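U4/U6 snRNA-associated-splicing factor PRP24 (Saccharomyces cerevisiae, PDB 4N0T) binds U6 snRNA, promotes its annealing with U4 snRNA and so acts as a recycling factor of the yeast spliceosome. Local coordinates at residues Ser204-Asn209 / Phe225-Asn230. Numbering follows the deposited sequence.
Sequences SIEKIN and FMVFEN. With nucleotides of chain B.
Edge strand 205-209 pairs antiparallel with strand 222-228 in the third RNA recognition motif; one face of the pair meets RNA. Asn209 and Phe225 form a hydrogen-bonded pair, with Asn209 N to Phe225 O and Phe225 N to Asn209 O both at 2.8 Å. At a classic beta bulge, Val227 O accepts Glu206 N at 2.7 Å and, weakly, Lys207 N.

Phe225, Asn209 and Lys207 meet RNA chain B. The Phe225 ring lies face to face with the nearly parallel base of C14 of chain B, whose C2 is 3.3 Å from the ring plane. Asn209 ND2 donates a weak hydrogen bond to O2 of the same base at 3.0 Å. The Lys207 side chain is extended, CG anti to the backbone N (chi1 -166°), and this brings NZ into a 2.8 Å hydrogen bond with O2' of A15 of chain B. A leucine at Phe225 would probably leave the C14 base without its flat stacking partner.

On the other face, Met226 SD meets Ile205 CD1 at 3.7 Å, and its CE lies beside Ile208 CD1. Helix 192-199 packs over this side. An aromatic residue stacking on a base from a central strand is typical of RRM sheets.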
ATOM      1  N   SER A 204       3.924  -0.739 -33.358  1.00 21.17           N
ATOM      2  CA  SER A 204       4.930  -1.671 -32.852  1.00 20.45           C
ATOM      3  C   SER A 204       4.441  -2.422 -31.618  1.00 20.83           C
ATOM      4  O   SER A 204       3.962  -1.809 -30.665  1.00 22.86           O
ATOM      5  CB  SER A 204       6.219  -0.923 -32.489  1.00 26.66           C
ATOM      6  OG  SER A 204       6.810  -0.342 -33.639  1.00 33.78           O
ATOM      7  N   ILE A 205       4.583  -3.741 -31.645  1.00 19.57           N
ATOM      8  CA  ILE A 205       4.194  -4.586 -30.519  1.00 22.14           C
ATOM      9  C   ILE A 205       5.391  -4.824 -29.601  1.00 26.59           C
ATOM     10  O   ILE A 205       6.423  -5.359 -30.017  1.00 28.12           O
ATOM     11  CB  ILE A 205       3.642  -5.929 -31.008  1.00 17.66           C
ATOM     12  CG1 ILE A 205       2.343  -5.708 -31.779  1.00 22.81           C
ATOM     13  CG2 ILE A 205       3.397  -6.872 -29.828  1.00 20.89           C
ATOM     14  CD1 ILE A 205       1.886  -6.936 -32.552  1.00 23.03           C
ATOM     15  N   GLU A 206       5.254  -4.419 -28.348  1.00 20.80           N
ATOM     16  CA  GLU A 206       6.327  -4.588 -27.378  1.00 24.29           C
ATOM     17  C   GLU A 206       6.387  -6.017 -26.823  1.00 28.30           C
ATOM     18  O   GLU A 206       7.471  -6.562 -26.593  1.00 29.41           O
ATOM     19  CB  GLU A 206       6.139  -3.565 -26.255  1.00 23.19           C
ATOM     20  CG  GLU A 206       7.077  -3.717 -25.065  1.00 33.69           C
ATOM     21  CD  GLU A 206       6.666  -2.841 -23.891  1.00 36.34           C
ATOM     22  OE1 GLU A 206       6.336  -1.655 -24.113  1.00 32.18           O
ATOM     23  OE2 GLU A 206       6.661  -3.346 -22.744  1.00 41.32           O
ATOM     24  N   LYS A 207       5.225  -6.634 -26.610  1.00 21.30           N
ATOM     25  CA  LYS A 207       5.188  -7.906 -25.895  1.00 21.30           C
ATOM     26  C   LYS A 207       3.855  -8.603 -26.137  1.00 16.37           C
ATOM     27  O   LYS A 207       2.828  -7.939 -26.280  1.00 19.85           O
ATOM     28  CB  LYS A 207       5.380  -7.663 -24.392  1.00 22.04           C
ATOM     29  CG  LYS A 207       5.688  -8.913 -23.576  1.00 27.77           C
ATOM     30  CD  LYS A 207       5.996  -8.561 -22.101  1.00 28.69           C
ATOM     31  CE  LYS A 207       6.432  -9.797 -21.308  1.00 34.78           C
ATOM     32  NZ  LYS A 207       6.671  -9.505 -19.848  1.00 36.99           N
ATOM     33  N   ILE A 208       3.882  -9.932 -26.189  1.00 18.89           N
ATOM     34  CA  ILE A 208       2.654 -10.725 -26.245  1.00 18.01           C
ATOM     35  C   ILE A 208       2.695 -11.743 -25.116  1.00 18.93           C
ATOM     36  O   ILE A 208       3.695 -12.454 -24.947  1.00 23.42           O
ATOM     37  CB  ILE A 208       2.475 -11.413 -27.627  1.00 18.89           C
ATOM     38  CG1 ILE A 208       2.240 -10.348 -28.700  1.00 21.64           C
ATOM     39  CG2 ILE A 208       1.300 -12.363 -27.591  1.00 22.83           C
ATOM     40  CD1 ILE A 208       2.046 -10.887 -30.079  1.00 26.17           C
ATOM     41  N   ASN A 209       1.644 -11.785 -24.300  1.00 18.30           N
ATOM     42  CA  ASN A 209       1.600 -12.730 -23.182  1.00 16.63           C
ATOM     43  C   ASN A 209       0.428 -13.686 -23.352  1.00 20.05           C
ATOM     44  O   ASN A 209      -0.725 -13.245 -23.428  1.00 19.59           O
ATOM     45  CB  ASN A 209       1.411 -12.020 -21.829  1.00 19.80           C
ATOM     46  CG  ASN A 209       2.454 -10.942 -21.553  1.00 27.40           C
ATOM     47  OD1 ASN A 209       3.651 -11.198 -21.613  1.00 31.87           O
ATOM     48  ND2 ASN A 209       1.993  -9.732 -21.232  1.00 31.02           N
ATOM     49  N   PHE A 225      -2.752 -11.436 -24.262  1.00 13.15           N
ATOM     50  CA  PHE A 225      -2.578 -10.021 -24.006  1.00 12.77           C
ATOM     51  C   PHE A 225      -1.480  -9.506 -24.905  1.00 13.68           C
ATOM     52  O   PHE A 225      -0.519 -10.217 -25.191  1.00 16.68           O
ATOM     53  CB  PHE A 225      -2.164  -9.792 -22.559  1.00 12.49           C
ATOM     54  CG  PHE A 225      -3.223 -10.141 -21.548  1.00 14.66           C
ATOM     55  CD1 PHE A 225      -3.410 -11.453 -21.136  1.00 15.85           C
ATOM     56  CD2 PHE A 225      -4.018  -9.147 -20.995  1.00 17.23           C
ATOM     57  CE1 PHE A 225      -4.375 -11.769 -20.189  1.00 16.47           C
ATOM     58  CE2 PHE A 225      -4.992  -9.460 -20.046  1.00 14.42           C
ATOM     59  CZ  PHE A 225      -5.160 -10.773 -19.639  1.00 12.41           C
ATOM     60  N   MET A 226      -1.621  -8.268 -25.346  1.00 15.16           N
ATOM     61  CA  MET A 226      -0.679  -7.689 -26.283  1.00 15.59           C
ATOM     62  C   MET A 226      -0.381  -6.264 -25.847  1.00 14.69           C
ATOM     63  O   MET A 226      -1.297  -5.461 -25.621  1.00 13.89           O
ATOM     64  CB  MET A 226      -1.265  -7.723 -27.696  1.00 14.78           C
ATOM     65  CG  MET A 226      -0.382  -7.030 -28.742  1.00 13.87           C
ATOM     66  SD  MET A 226      -1.101  -7.241 -30.392  1.00 18.79           S
ATOM     67  CE  MET A 226      -1.185  -9.028 -30.527  1.00 15.85           C
ATOM     68  N   VAL A 227       0.903  -5.967 -25.678  1.00 15.10           N
ATOM     69  CA  VAL A 227       1.336  -4.638 -25.303  1.00 16.72           C
ATOM     70  C   VAL A 227       1.930  -3.895 -26.493  1.00 13.19           C
ATOM     71  O   VAL A 227       2.855  -4.399 -27.143  1.00 16.86           O
ATOM     72  CB  VAL A 227       2.403  -4.717 -24.217  1.00 20.71           C
ATOM     73  CG1 VAL A 227       2.937  -3.329 -23.919  1.00 20.07           C
ATOM     74  CG2 VAL A 227       1.805  -5.345 -22.969  1.00 16.90           C
ATOM     75  N   PHE A 228       1.408  -2.702 -26.759  1.00 13.74           N
ATOM     76  CA  PHE A 228       1.925  -1.860 -27.845  1.00 15.80           C
ATOM     77  C   PHE A 228       2.872  -0.819 -27.278  1.00 21.54           C
ATOM     78  O   PHE A 228       2.727  -0.410 -26.116  1.00 20.60           O
ATOM     79  CB  PHE A 228       0.789  -1.142 -28.547  1.00 16.32           C
ATOM     80  CG  PHE A 228      -0.061  -2.042 -29.381  1.00 16.01           C
ATOM     81  CD1 PHE A 228      -1.160  -2.681 -28.824  1.00 15.67           C
ATOM     82  CD2 PHE A 228       0.232  -2.233 -30.728  1.00 17.87           C
ATOM     83  CE1 PHE A 228      -1.960  -3.524 -29.598  1.00 17.19           C
ATOM     84  CE2 PHE A 228      -0.563  -3.080 -31.515  1.00 17.30           C
ATOM     85  CZ  PHE A 228      -1.656  -3.720 -30.947  1.00 17.86           C
ATOM     86  N   GLU A 229       3.829  -0.378 -28.096  1.00 22.85           N
ATOM     87  CA  GLU A 229       4.789   0.634 -27.644  1.00 22.28           C
ATOM     88  C   GLU A 229       4.113   1.944 -27.297  1.00 23.86           C
ATOM     89  O   GLU A 229       4.581   2.663 -26.412  1.00 25.06           O
ATOM     90  CB  GLU A 229       5.864   0.889 -28.702  1.00 29.89           C
ATOM     91  CG  GLU A 229       7.024  -0.088 -28.662  1.00 39.60           C
ATOM     92  CD  GLU A 229       8.085   0.251 -29.690  1.00 45.13           C
ATOM     93  OE1 GLU A 229       8.041   1.377 -30.240  1.00 43.89           O
ATOM     94  OE2 GLU A 229       8.952  -0.611 -29.954  1.00 47.56           O
ATOM     95  N   ASN A 230       3.028   2.282 -27.991  1.00 23.60           N
ATOM     96  CA  ASN A 230       2.297   3.490 -27.615  1.00 31.00           C
ATOM     97  C   ASN A 230       0.781   3.343 -27.537  1.00 25.90           C
ATOM     98  O   ASN A 230       0.172   2.483 -28.197  1.00 23.95           O
ATOM     99  CB  ASN A 230       2.699   4.691 -28.485  1.00 43.21           C
ATOM    100  CG  ASN A 230       2.352   4.496 -29.935  1.00 46.13           C
ATOM    101  OD1 ASN A 230       1.180   4.543 -30.309  1.00 46.40           O
ATOM    102  ND2 ASN A 230       3.369   4.285 -30.769  1.00 48.92           N
TER
ATOM    103  P     C B  14      -3.208 -13.269 -13.810  1.00 21.47           P
ATOM    104  OP1   C B  14      -3.670 -14.488 -13.080  1.00 21.24           O
ATOM    105  OP2   C B  14      -2.825 -12.049 -13.041  1.00 25.06           O
ATOM    106  O5'   C B  14      -1.947 -13.625 -14.710  1.00 20.47           O
ATOM    107  C5'   C B  14      -1.910 -14.806 -15.509  1.00 16.63           C
ATOM    108  C4'   C B  14      -1.305 -14.535 -16.862  1.00 19.80           C
ATOM    109  O4'   C B  14      -2.164 -13.616 -17.583  1.00 19.03           O
ATOM    110  C3'   C B  14       0.054 -13.841 -16.870  1.00 23.71           C
ATOM    111  O3'   C B  14       1.140 -14.727 -16.691  1.00 28.44           O
ATOM    112  C2'   C B  14       0.075 -13.175 -18.234  1.00 20.69           C
ATOM    113  O2'   C B  14       0.321 -14.146 -19.249  1.00 21.99           O
ATOM    114  C1'   C B  14      -1.380 -12.755 -18.379  1.00 18.87           C
ATOM    115  N1    C B  14      -1.666 -11.345 -18.010  1.00 18.20           N
ATOM    116  C2    C B  14      -1.194 -10.343 -18.858  1.00 15.23           C
ATOM    117  O2    C B  14      -0.486 -10.653 -19.833  1.00 16.54           O
ATOM    118  N3    C B  14      -1.505  -9.059 -18.599  1.00 17.70           N
ATOM    119  C4    C B  14      -2.261  -8.743 -17.546  1.00 15.94           C
ATOM    120  N4    C B  14      -2.519  -7.448 -17.372  1.00 16.85           N
ATOM    121  C5    C B  14      -2.782  -9.741 -16.664  1.00 18.28           C
ATOM    122  C6    C B  14      -2.472 -11.022 -16.946  1.00 19.25           C
ATOM    123  P     A B  15       2.272 -14.372 -15.608  1.00 27.80           P
ATOM    124  OP1   A B  15       3.339 -15.397 -15.737  1.00 33.98           O
ATOM    125  OP2   A B  15       1.595 -14.147 -14.321  1.00 27.71           O
ATOM    126  O5'   A B  15       2.867 -12.980 -16.090  1.00 21.25           O
ATOM    127  C5'   A B  15       3.597 -12.870 -17.300  1.00 22.70           C
ATOM    128  C4'   A B  15       3.659 -11.440 -17.768  1.00 22.64           C
ATOM    129  O4'   A B  15       2.314 -10.913 -17.927  1.00 22.82           O
ATOM    130  C3'   A B  15       4.308 -10.462 -16.801  1.00 22.05           C
ATOM    131  O3'   A B  15       5.718 -10.526 -16.831  1.00 27.04           O
ATOM    132  C2'   A B  15       3.740  -9.131 -17.275  1.00 24.48           C
ATOM    133  O2'   A B  15       4.370  -8.722 -18.485  1.00 28.19           O
ATOM    134  C1'   A B  15       2.299  -9.536 -17.595  1.00 22.40           C
ATOM    135  N9    A B  15       1.443  -9.360 -16.415  1.00 19.35           N
ATOM    136  C8    A B  15       1.085 -10.294 -15.479  1.00 19.10           C
ATOM    137  N7    A B  15       0.312  -9.810 -14.530  1.00 25.25           N
ATOM    138  C5    A B  15       0.171  -8.472 -14.855  1.00 24.05           C
ATOM    139  C6    A B  15      -0.524  -7.423 -14.230  1.00 23.76           C
ATOM    140  N6    A B  15      -1.218  -7.580 -13.107  1.00 30.10           N
ATOM    141  N1    A B  15      -0.474  -6.212 -14.817  1.00 23.34           N
ATOM    142  C2    A B  15       0.234  -6.077 -15.955  1.00 22.60           C
ATOM    143  N3    A B  15       0.943  -6.986 -16.635  1.00 21.66           N
ATOM    144  C4    A B  15       0.860  -8.178 -16.015  1.00 20.67           C
ATOM    145  P     A B  13      -5.675 -17.468 -15.699  1.00 23.81           P
ATOM    146  OP1   A B  13      -4.383 -17.912 -15.089  1.00 26.27           O
ATOM    147  OP2   A B  13      -6.848 -17.066 -14.882  1.00 20.37           O
ATOM    148  O5'   A B  13      -5.294 -16.286 -16.690  1.00 24.39           O
ATOM    149  C5'   A B  13      -6.205 -15.229 -16.940  1.00 23.02           C
ATOM    150  C4'   A B  13      -5.570 -13.912 -16.584  1.00 19.71           C
ATOM    151  O4'   A B  13      -6.331 -12.831 -17.186  1.00 19.01           O
ATOM    152  C3'   A B  13      -5.505 -13.598 -15.089  1.00 18.89           C
ATOM    153  O3'   A B  13      -4.333 -12.813 -14.856  1.00 21.00           O
ATOM    154  C2'   A B  13      -6.725 -12.706 -14.900  1.00 19.21           C
ATOM    155  O2'   A B  13      -6.682 -11.884 -13.754  1.00 19.43           O
ATOM    156  C1'   A B  13      -6.658 -11.891 -16.181  1.00 18.33           C
ATOM    157  N9    A B  13      -7.873 -11.194 -16.590  1.00 17.06           N
ATOM    158  C8    A B  13      -9.145 -11.668 -16.783  1.00 20.39           C
ATOM    159  N7    A B  13      -9.968 -10.750 -17.222  1.00 20.04           N
ATOM    160  C5    A B  13      -9.184  -9.611 -17.342  1.00 17.30           C
ATOM    161  C6    A B  13      -9.466  -8.304 -17.756  1.00 20.81           C
ATOM    162  N6    A B  13     -10.680  -7.903 -18.153  1.00 23.14           N
ATOM    163  N1    A B  13      -8.447  -7.419 -17.768  1.00 17.83           N
ATOM    164  C2    A B  13      -7.238  -7.816 -17.380  1.00 14.82           C
ATOM    165  N3    A B  13      -6.849  -9.016 -16.961  1.00 16.14           N
ATOM    166  C4    A B  13      -7.885  -9.875 -16.966  1.00 16.81           C
TER
HETATM  167  O   HOH W   1       2.808   0.869 -30.722  1.00 26.20           O